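Local coordinates for protein sulfatase (Bacteroides fragilis CAG:558, PDB 6USS) that probably hydrolyses aryl sulfate esters at a site that holds a calcium ion, at residues A101-V106 and H142-T147; T110-Q115 and N213-V218; Q116-S121 and A127-N132. The protein carries 1 engineered substitution. One frame throughout, in Å; residues are numbered along the deposited sequence.

Contact 1: residues A101-V106 and H142-T147; sequences AARHRV and HTFQAT
H104, which lays its CB against the ring of F144, has its imidazole NE2 held by two oxygens of helix 88-97: S94 OG makes a hydrogen bond and P90 O a weaker one. The other ring nitrogen is used as well, since V106 N donates to H104 ND1 at 3.0 Å, with the amide nitrogen only 5° out of the imidazole plane. This bond spans the bend at R105, whose positive phi carries the chain out of helix 101-104.

The histidine ring is thereby committed to its own side of the contact, and the aliphatic root of the residue is what faces the strand. With CG set between backbone N and carbonyl carbon (chi1 62°), the imidazole leads away from F144 while CB stays over the phenyl face. The result is a CH-pi contact, H104 CB lying 3.9 Å from the centroid of the F144 ring and closest to its CG (3.5 Å). H104 O also comes to 3.4 Å from F144 CB, and the same carbonyl accepts a hydrogen bond from N130 ND2.

F144 reaches the helix because its CG is anti to the backbone N (chi1 -176°). Its far end meets R103, whose CD approaches F144 CZ at 4.1 Å; beyond CD the chain turns away from the ring, and NH2 makes a salt bridge with D403. Strand 143-145 runs parallel to strand 133-135, so the contact joins helix 101-104 to a small two-stranded sheet. The interface is mostly apolar, with no hydrogen bond between the two segments, though the carbonyl oxygens of R103 and H104 also touch F144. ND1 accepting from V106, and NE2 facing the carbonyl oxygen of P90, are consistent with the imidazole proton sitting on NE2.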
loop_
_atom_site.group_PDB
_atom_site.type_symbol
_atom_site.label_atom_id
_atom_site.label_comp_id
_atom_site.label_asym_id
_atom_site.label_seq_id
_atom_site.Cartn_x
_atom_site.Cartn_y
_atom_site.Cartn_z
ATOM N N ALA A 101 25.254 6.562 -1.119
ATOM C CA ALA A 101 24.964 6.493 -2.552
ATOM C C ALA A 101 25.963 5.607 -3.301
ATOM O O ALA A 101 25.602 4.923 -4.267
ATOM C CB ALA A 101 24.937 7.906 -3.144
ATOM N N ALA A 102 27.226 5.600 -2.871
ATOM C CA ALA A 102 28.221 4.797 -3.572
ATOM C C ALA A 102 27.822 3.333 -3.569
ATOM O O ALA A 102 28.025 2.630 -4.561
ATOM C CB ALA A 102 29.606 4.981 -2.944
ATOM N N ARG A 103 27.208 2.873 -2.474
ATOM C CA ARG A 103 26.808 1.479 -2.366
ATOM C C ARG A 103 25.541 1.174 -3.164
ATOM O O ARG A 103 25.462 0.123 -3.814
ATOM C CB ARG A 103 26.616 1.105 -0.899
ATOM C CG ARG A 103 26.192 -0.329 -0.699
ATOM C CD ARG A 103 25.586 -0.541 0.668
ATOM N NE ARG A 103 26.478 -0.143 1.753
ATOM C CZ ARG A 103 27.536 -0.851 2.136
ATOM N NH1 ARG A 103 27.834 -1.979 1.510
ATOM N NH2 ARG A 103 28.298 -0.433 3.138
ATOM N N HIS A 104 24.526 2.044 -3.134
ATOM C CA HIS A 104 23.316 1.626 -3.832
ATOM C C HIS A 104 23.345 1.938 -5.324
ATOM O O HIS A 104 22.491 1.428 -6.058
ATOM C CB HIS A 104 22.050 2.212 -3.171
ATOM C CG HIS A 104 21.975 3.709 -3.165
ATOM N ND1 HIS A 104 21.977 4.471 -4.318
ATOM C CD2 HIS A 104 21.851 4.583 -2.137
ATOM C CE1 HIS A 104 21.870 5.748 -3.996
ATOM N NE2 HIS A 104 21.793 5.844 -2.678
ATOM N N ARG A 105 24.304 2.734 -5.793
ATOM C CA ARG A 105 24.574 2.950 -7.213
ATOM C C ARG A 105 23.439 3.630 -7.968
ATOM O O ARG A 105 23.463 3.653 -9.205
ATOM C CB ARG A 105 24.921 1.643 -7.926
ATOM C CG ARG A 105 26.119 0.950 -7.337
ATOM C CD ARG A 105 26.138 -0.492 -7.746
ATOM N NE ARG A 105 27.463 -1.084 -7.638
ATOM C CZ ARG A 105 27.771 -2.282 -8.124
ATOM N NH1 ARG A 105 26.846 -2.990 -8.752
ATOM N NH2 ARG A 105 28.995 -2.776 -7.990
ATOM N N VAL A 106 22.442 4.172 -7.278
ATOM C CA VAL A 106 21.497 5.066 -7.938
ATOM C C VAL A 106 22.093 6.463 -7.842
ATOM O O VAL A 106 21.645 7.280 -7.033
ATOM C CB VAL A 106 20.096 4.996 -7.295
ATOM C CG1 VAL A 106 19.061 5.515 -8.238
ATOM C CG2 VAL A 106 19.757 3.580 -6.886
ATOM N N HIS A 142 18.066 -3.451 -12.858
ATOM C CA HIS A 142 19.158 -2.558 -12.468
ATOM C C HIS A 142 18.753 -1.786 -11.224
ATOM O O HIS A 142 18.670 -0.551 -11.247
ATOM C CB HIS A 142 19.534 -1.598 -13.603
ATOM C CG HIS A 142 20.654 -2.078 -14.480
ATOM N ND1 HIS A 142 20.579 -3.233 -15.230
ATOM C CD2 HIS A 142 21.871 -1.535 -14.749
ATOM C CE1 HIS A 142 21.703 -3.389 -15.909
ATOM N NE2 HIS A 142 22.505 -2.376 -15.633
ATOM N N THR A 143 18.481 -2.518 -10.141
ATOM C CA THR A 143 18.020 -1.936 -8.893
ATOM C C THR A 143 18.927 -2.352 -7.748
ATOM O O THR A 143 19.603 -3.383 -7.814
ATOM C CB THR A 143 16.580 -2.366 -8.567
ATOM O OG1 THR A 143 16.544 -3.781 -8.326
ATOM C CG2 THR A 143 15.641 -1.997 -9.713
ATOM N N PHE A 144 18.926 -1.534 -6.696
ATOM C CA PHE A 144 19.467 -1.916 -5.400
ATOM C C PHE A 144 18.308 -2.393 -4.528
ATOM O O PHE A 144 17.371 -1.624 -4.261
ATOM C CB PHE A 144 20.206 -0.753 -4.741
ATOM C CG PHE A 144 20.869 -1.123 -3.447
ATOM C CD1 PHE A 144 22.105 -1.743 -3.444
ATOM C CD2 PHE A 144 20.250 -0.863 -2.233
ATOM C CE1 PHE A 144 22.714 -2.106 -2.253
ATOM C CE2 PHE A 144 20.862 -1.211 -1.034
ATOM C CZ PHE A 144 22.098 -1.832 -1.044
ATOM N N GLN A 145 18.350 -3.666 -4.128
ATOM C CA GLN A 145 17.324 -4.222 -3.251
ATOM C C GLN A 145 17.590 -3.765 -1.825
ATOM O O GLN A 145 18.732 -3.812 -1.356
ATOM C CB GLN A 145 17.300 -5.749 -3.305
ATOM C CG GLN A 145 16.323 -6.370 -2.286
ATOM C CD GLN A 145 16.287 -7.901 -2.308
ATOM O OE1 GLN A 145 17.073 -8.545 -3.008
ATOM N NE2 GLN A 145 15.364 -8.486 -1.540
ATOM N N ALA A 146 16.545 -3.312 -1.141
ATOM C CA ALA A 146 16.748 -2.809 0.210
ATOM C C ALA A 146 15.442 -2.852 0.982
ATOM O O ALA A 146 14.353 -2.769 0.407
ATOM C CB ALA A 146 17.317 -1.384 0.217
ATOM N N THR A 147 15.577 -2.995 2.297
ATOM C CA THR A 147 14.454 -2.933 3.218
ATOM C C THR A 147 14.107 -1.468 3.472
ATOM O O THR A 147 14.940 -0.707 3.986
ATOM C CB THR A 147 14.816 -3.653 4.513
ATOM O OG1 THR A 147 15.070 -5.033 4.215
ATOM C CG2 THR A 147 13.683 -3.553 5.509
#

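Contact 2: residues T110-Q115 and N213-V218; sequences TYPKGQ and NPWFAV
Y111, W215 and F216 form an aromatic cluster that ties two loops together, 110-115 with its type II turn from P112 to Q115 and 213-218 with its type I turn from P214 to A217. The two are joined mainly through ring contacts, and the F216 side chain lies about 9 Å from that of the calcium ligand D42.

Stacking comes first. The Y111 ring and the five-membered ring of W215 make an offset stack, centroids 4.4 Å apart and planes at 17°. The overlap is displaced: Y111 CE2 comes to 3.4 Å from W215 CG, and Y111 CD2 lies beside the fusion atom W215 CD2 (3.5 Å). A chi1 of -173° swings the Y111 ring off the backbone N and out to W215.

The second kind is edge-to-face. F216 turns its edge toward the face of Y111 in an offset arrangement, with centroids 5.8 Å apart and planes at 76°. The tyrosine ring is thus engaged by two neighbouring residues in two different ways, nearly parallel to one and steeply inclined to the other.

CH contacts complete the set. W215 CB sits over a face of Y111 at 4.0 Å from the ring centroid, so backbone-proximal and indole parts of the tryptophan share the same partner. Backbone hydrogen bonds of Y111 with V171 and of F216 with A196 tie the cluster to those residues. At the six-membered end of the indole, the pyrrolidine of P112 crosses at about a right angle, its CD 4.0 Å from W215 CH2.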
loop_
_atom_site.group_PDB
_atom_site.type_symbol
_atom_site.label_atom_id
_atom_site.label_comp_id
_atom_site.label_asym_id
_atom_site.label_seq_id
_atom_site.Cartn_x
_atom_site.Cartn_y
_atom_site.Cartn_z
ATOM N N THR A 110 16.878 9.195 -12.008
ATOM C CA THR A 110 16.207 8.094 -12.684
ATOM C C THR A 110 14.831 8.504 -13.195
ATOM O O THR A 110 14.168 9.376 -12.617
ATOM C CB THR A 110 16.044 6.893 -11.750
ATOM O OG1 THR A 110 15.076 7.206 -10.746
ATOM C CG2 THR A 110 17.352 6.556 -11.082
ATOM N N TYR A 111 14.424 7.863 -14.319
ATOM C CA TYR A 111 13.031 7.711 -14.731
ATOM C C TYR A 111 12.875 6.600 -15.780
ATOM O O TYR A 111 12.172 5.616 -15.517
ATOM C CB TYR A 111 12.427 9.030 -15.238
ATOM C CG TYR A 111 10.937 8.899 -15.504
ATOM C CD1 TYR A 111 9.995 9.248 -14.528
ATOM C CD2 TYR A 111 10.470 8.401 -16.720
ATOM C CE1 TYR A 111 8.636 9.117 -14.772
ATOM C CE2 TYR A 111 9.112 8.262 -16.966
ATOM C CZ TYR A 111 8.207 8.611 -15.993
ATOM O OH TYR A 111 6.873 8.462 -16.245
ATOM N N PRO A 112 13.488 6.694 -16.963
ATOM C CA PRO A 112 13.212 5.688 -18.007
ATOM C C PRO A 112 13.714 4.305 -17.615
ATOM O O PRO A 112 14.865 4.145 -17.208
ATOM C CB PRO A 112 13.969 6.227 -19.227
ATOM C CG PRO A 112 15.089 7.015 -18.639
ATOM C CD PRO A 112 14.464 7.693 -17.436
ATOM N N LYS A 113 12.856 3.292 -17.783
ATOM C CA LYS A 113 13.227 1.935 -17.388
ATOM C C LYS A 113 14.376 1.409 -18.243
ATOM O O LYS A 113 14.313 1.432 -19.480
ATOM C CB LYS A 113 12.031 1.001 -17.486
ATOM C CG LYS A 113 12.347 -0.458 -17.141
ATOM C CD LYS A 113 11.040 -1.298 -17.067
ATOM C CE LYS A 113 11.316 -2.730 -16.654
ATOM N NZ LYS A 113 10.084 -3.402 -16.196
ATOM N N GLY A 114 15.433 0.955 -17.574
ATOM C CA GLY A 114 16.586 0.378 -18.228
ATOM C C GLY A 114 17.480 1.330 -19.000
ATOM O O GLY A 114 18.381 0.859 -19.698
ATOM N N GLN A 115 17.292 2.643 -18.900
ATOM C CA GLN A 115 18.098 3.572 -19.689
ATOM C C GLN A 115 18.789 4.587 -18.794
ATOM O O GLN A 115 18.211 5.061 -17.812
ATOM C CB GLN A 115 17.264 4.327 -20.728
ATOM C CG GLN A 115 16.557 3.454 -21.742
ATOM C CD GLN A 115 15.466 4.235 -22.476
ATOM O OE1 GLN A 115 15.766 5.078 -23.328
ATOM N NE2 GLN A 115 14.190 3.980 -22.120
ATOM N N ASN A 213 0.703 11.112 -22.125
ATOM C CA ASN A 213 1.008 11.997 -20.993
ATOM C C ASN A 213 2.517 12.173 -20.820
ATOM O O ASN A 213 3.271 11.197 -20.913
ATOM C CB ASN A 213 0.425 11.442 -19.694
ATOM C CG ASN A 213 -0.707 12.300 -19.124
ATOM O OD1 ASN A 213 -1.168 13.268 -19.739
ATOM N ND2 ASN A 213 -1.160 11.930 -17.935
ATOM N N PRO A 214 2.976 13.399 -20.546
ATOM C CA PRO A 214 4.403 13.606 -20.266
ATOM C C PRO A 214 4.834 12.918 -18.974
ATOM O O PRO A 214 4.044 12.744 -18.045
ATOM C CB PRO A 214 4.531 15.134 -20.153
ATOM C CG PRO A 214 3.145 15.634 -19.877
ATOM C CD PRO A 214 2.222 14.668 -20.576
ATOM N N TRP A 215 6.115 12.530 -18.936
ATOM C CA TRP A 215 6.710 11.854 -17.781
ATOM C C TRP A 215 6.315 12.462 -16.437
ATOM O O TRP A 215 5.959 11.739 -15.497
ATOM C CB TRP A 215 8.238 11.883 -17.894
ATOM C CG TRP A 215 8.824 11.021 -18.967
ATOM C CD1 TRP A 215 8.151 10.305 -19.919
ATOM C CD2 TRP A 215 10.221 10.793 -19.204
ATOM N NE1 TRP A 215 9.043 9.639 -20.729
ATOM C CE2 TRP A 215 10.320 9.922 -20.312
ATOM C CE3 TRP A 215 11.397 11.241 -18.585
ATOM C CZ2 TRP A 215 11.548 9.486 -20.810
ATOM C CZ3 TRP A 215 12.619 10.811 -19.084
ATOM C CH2 TRP A 215 12.684 9.945 -20.191
ATOM N N PHE A 216 6.398 13.790 -16.319
ATOM C CA PHE A 216 6.312 14.466 -15.031
ATOM C C PHE A 216 4.932 15.060 -14.764
ATOM O O PHE A 216 4.798 15.917 -13.886
ATOM C CB PHE A 216 7.393 15.552 -14.925
ATOM C CG PHE A 216 8.808 15.024 -15.030
ATOM C CD1 PHE A 216 9.084 13.662 -14.868
ATOM C CD2 PHE A 216 9.866 15.883 -15.278
ATOM C CE1 PHE A 216 10.381 13.170 -14.970
ATOM C CE2 PHE A 216 11.168 15.393 -15.380
ATOM C CZ PHE A 216 11.421 14.033 -15.228
ATOM N N ALA A 217 3.904 14.634 -15.498
ATOM C CA ALA A 217 2.552 15.006 -15.109
ATOM C C ALA A 217 2.269 14.479 -13.705
ATOM O O ALA A 217 2.637 13.345 -13.365
ATOM C CB ALA A 217 1.533 14.456 -16.106
ATOM N N VAL A 218 1.628 15.308 -12.882
ATOM C CA VAL A 218 1.418 15.013 -11.470
ATOM C C VAL A 218 0.119 14.209 -11.321
ATOM O O VAL A 218 -0.947 14.720 -11.691
ATOM C CB VAL A 218 1.375 16.285 -10.616
ATOM C CG1 VAL A 218 1.367 15.912 -9.130
ATOM C CG2 VAL A 218 2.560 17.177 -10.935
#

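Contact 3: residues Q116-S121 and A127-N132; sequences QTDRPS and ADWNVN
Two loops flanking the short strand 124-125 meet here, and the second is folded by consecutive inverse gamma turns centred on D128 and N130, each closed by a weak backbone bond. Between these turns, the indole of W129 brings its NE1 edge up to the first loop and donates from NE1 to D118 OD1 at 2.6 Å, with an N-H...O angle of 147°. The indole nitrogen meets the syn lone pair of that oxygen, the side of OD2, and the carboxylate stands nearly perpendicular to the ring (88°). D118 OD2 in turn accepts from N108 ND2 and N429 ND2, so three N-H donors grip one carboxylate and fix its rotation.

Q116 works alongside the indole. Its extended chain passes W129 in the opposite sense, with the amide plane only 15° from that of the ring, and its CG packs on V131 CG1 at 3.6 Å. V131 CG1 also lies over a face of the indole. Beyond this apolar patch, Q116 NE2 donates to a water at 2.9 Å, which in turn donates to D128 OD1 (2.8 Å) and W129 O (2.9 Å). D128 OD1 has a second partner in H142 NE2. The arrangement is a loop-to-loop junction in which a tryptophan-carboxylate bond and a water bridge hold a pair of inverse gamma turns.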
loop_
_atom_site.group_PDB
_atom_site.type_symbol
_atom_site.label_atom_id
_atom_site.label_comp_id
_atom_site.label_asym_id
_atom_site.label_seq_id
_atom_site.Cartn_x
_atom_site.Cartn_y
_atom_site.Cartn_z
ATOM N N GLN A 116 20.025 4.925 -19.163
ATOM C CA GLN A 116 20.794 5.967 -18.496
ATOM C C GLN A 116 20.337 7.345 -18.967
ATOM O O GLN A 116 20.300 7.609 -20.170
ATOM C CB GLN A 116 22.286 5.772 -18.786
ATOM C CG GLN A 116 22.851 4.461 -18.255
ATOM C CD GLN A 116 24.276 4.180 -18.707
ATOM O OE1 GLN A 116 24.774 4.786 -19.659
ATOM N NE2 GLN A 116 24.950 3.264 -18.014
ATOM N N THR A 117 19.991 8.227 -18.019
ATOM C CA THR A 117 19.721 9.632 -18.333
ATOM C C THR A 117 20.994 10.467 -18.528
ATOM O O THR A 117 20.904 11.624 -18.965
ATOM C CB THR A 117 18.893 10.276 -17.224
ATOM O OG1 THR A 117 19.662 10.253 -16.019
ATOM C CG2 THR A 117 17.577 9.533 -17.009
ATOM N N ASP A 118 22.162 9.908 -18.205
ATOM C CA ASP A 118 23.434 10.610 -18.325
ATOM C C ASP A 118 23.619 11.262 -19.693
ATOM O O ASP A 118 23.305 10.672 -20.731
ATOM C CB ASP A 118 24.575 9.626 -18.073
ATOM C CG ASP A 118 24.452 8.936 -16.730
ATOM O OD1 ASP A 118 23.828 7.848 -16.654
ATOM O OD2 ASP A 118 24.968 9.489 -15.738
ATOM N N ARG A 119 24.153 12.484 -19.679
ATOM C CA ARG A 119 24.562 13.148 -20.910
ATOM C C ARG A 119 25.661 12.338 -21.604
ATOM O O ARG A 119 26.511 11.742 -20.932
ATOM C CB ARG A 119 25.054 14.562 -20.601
ATOM C CG ARG A 119 25.598 15.307 -21.795
ATOM C CD ARG A 119 25.631 16.817 -21.564
ATOM N NE ARG A 119 26.152 17.205 -20.253
ATOM C CZ ARG A 119 27.238 17.955 -20.055
ATOM N NH1 ARG A 119 27.951 18.391 -21.095
ATOM N NH2 ARG A 119 27.623 18.265 -18.811
ATOM N N PRO A 120 25.645 12.247 -22.937
ATOM C CA PRO A 120 26.731 11.551 -23.642
ATOM C C PRO A 120 28.080 12.248 -23.479
ATOM O O PRO A 120 28.175 13.477 -23.364
ATOM C CB PRO A 120 26.268 11.570 -25.101
ATOM C CG PRO A 120 24.801 11.667 -25.020
ATOM C CD PRO A 120 24.499 12.512 -23.821
ATOM N N SER A 121 29.135 11.437 -23.462
ATOM C CA SER A 121 30.503 11.919 -23.354
ATOM C C SER A 121 31.344 11.257 -24.427
ATOM O O SER A 121 31.294 10.035 -24.587
ATOM C CB SER A 121 31.107 11.614 -21.972
ATOM O OG SER A 121 32.535 11.688 -22.002
ATOM N N ALA A 127 29.536 4.840 -15.096
ATOM C CA ALA A 127 29.388 3.548 -14.433
ATOM C C ALA A 127 28.133 2.844 -14.925
ATOM O O ALA A 127 27.179 3.476 -15.393
ATOM C CB ALA A 127 29.313 3.721 -12.920
ATOM N N ASP A 128 28.141 1.515 -14.837
ATOM C CA ASP A 128 26.934 0.740 -15.133
ATOM C C ASP A 128 26.064 0.784 -13.884
ATOM O O ASP A 128 25.938 -0.186 -13.136
ATOM C CB ASP A 128 27.272 -0.685 -15.538
ATOM C CG ASP A 128 26.042 -1.490 -15.928
ATOM O OD1 ASP A 128 24.935 -0.915 -16.027
ATOM O OD2 ASP A 128 26.190 -2.716 -16.112
ATOM N N TRP A 129 25.448 1.943 -13.675
ATOM C CA TRP A 129 24.772 2.262 -12.432
ATOM C C TRP A 129 23.300 1.813 -12.464
ATOM O O TRP A 129 22.795 1.314 -13.470
ATOM C CB TRP A 129 24.933 3.758 -12.149
ATOM C CG TRP A 129 24.232 4.697 -13.103
ATOM C CD1 TRP A 129 24.664 5.106 -14.346
ATOM C CD2 TRP A 129 22.984 5.372 -12.871
ATOM N NE1 TRP A 129 23.752 5.991 -14.897
ATOM C CE2 TRP A 129 22.720 6.174 -14.011
ATOM C CE3 TRP A 129 22.071 5.382 -11.809
ATOM C CZ2 TRP A 129 21.576 6.970 -14.115
ATOM C CZ3 TRP A 129 20.932 6.175 -11.917
ATOM C CH2 TRP A 129 20.696 6.958 -13.065
ATOM N N ASN A 130 22.623 1.963 -11.324
ATOM C CA ASN A 130 21.303 1.362 -11.106
ATOM C C ASN A 130 20.188 2.302 -11.573
ATOM O O ASN A 130 19.415 2.846 -10.781
ATOM C CB ASN A 130 21.130 0.983 -9.641
ATOM C CG ASN A 130 21.759 -0.353 -9.315
ATOM O OD1 ASN A 130 21.797 -1.243 -10.157
ATOM N ND2 ASN A 130 22.253 -0.506 -8.091
ATOM N N VAL A 131 20.081 2.432 -12.900
ATOM C CA VAL A 131 19.162 3.355 -13.565
ATOM C C VAL A 131 17.728 3.127 -13.116
ATOM O O VAL A 131 16.872 3.996 -13.303
ATOM C CB VAL A 131 19.241 3.218 -15.097
ATOM C CG1 VAL A 131 20.596 3.666 -15.608
ATOM C CG2 VAL A 131 18.943 1.773 -15.511
ATOM N N ASN A 132 17.441 1.953 -12.548
ATOM C CA ASN A 132 16.071 1.627 -12.195
ATOM C C ASN A 132 15.739 1.923 -10.745
ATOM O O ASN A 132 14.568 1.782 -10.360
ATOM C CB ASN A 132 15.778 0.154 -12.487
ATOM C CG ASN A 132 15.501 -0.110 -13.959
ATOM O OD1 ASN A 132 15.348 0.821 -14.768
ATOM N ND2 ASN A 132 15.456 -1.388 -14.320
HETATM O O HOH W 1 23.452 1.449 -16.250
#

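In the fold
The six segments follow one another as 101-106, 110-115, 116-121, 127-132, 142-147 and 213-218, so contact 3 is nested within the loops closed by contacts 1 and 2, which themselves interlock along the chain. Centres lie about 19 Å apart between contacts 1 and 2, and about 14 Å from each of them to contact 3. Contact 3 joins its neighbours directly: R105 O receives N130 N, and N132 OD1 receives G114 N. All six segments are part of the sulfatase fold. Residues H104 and T110 reach helix 88-97, which opens with the engineered calcium ligand C88, yet the side chains of F216, H104 and T117 stand about 11 to 13 Å from the calcium ion.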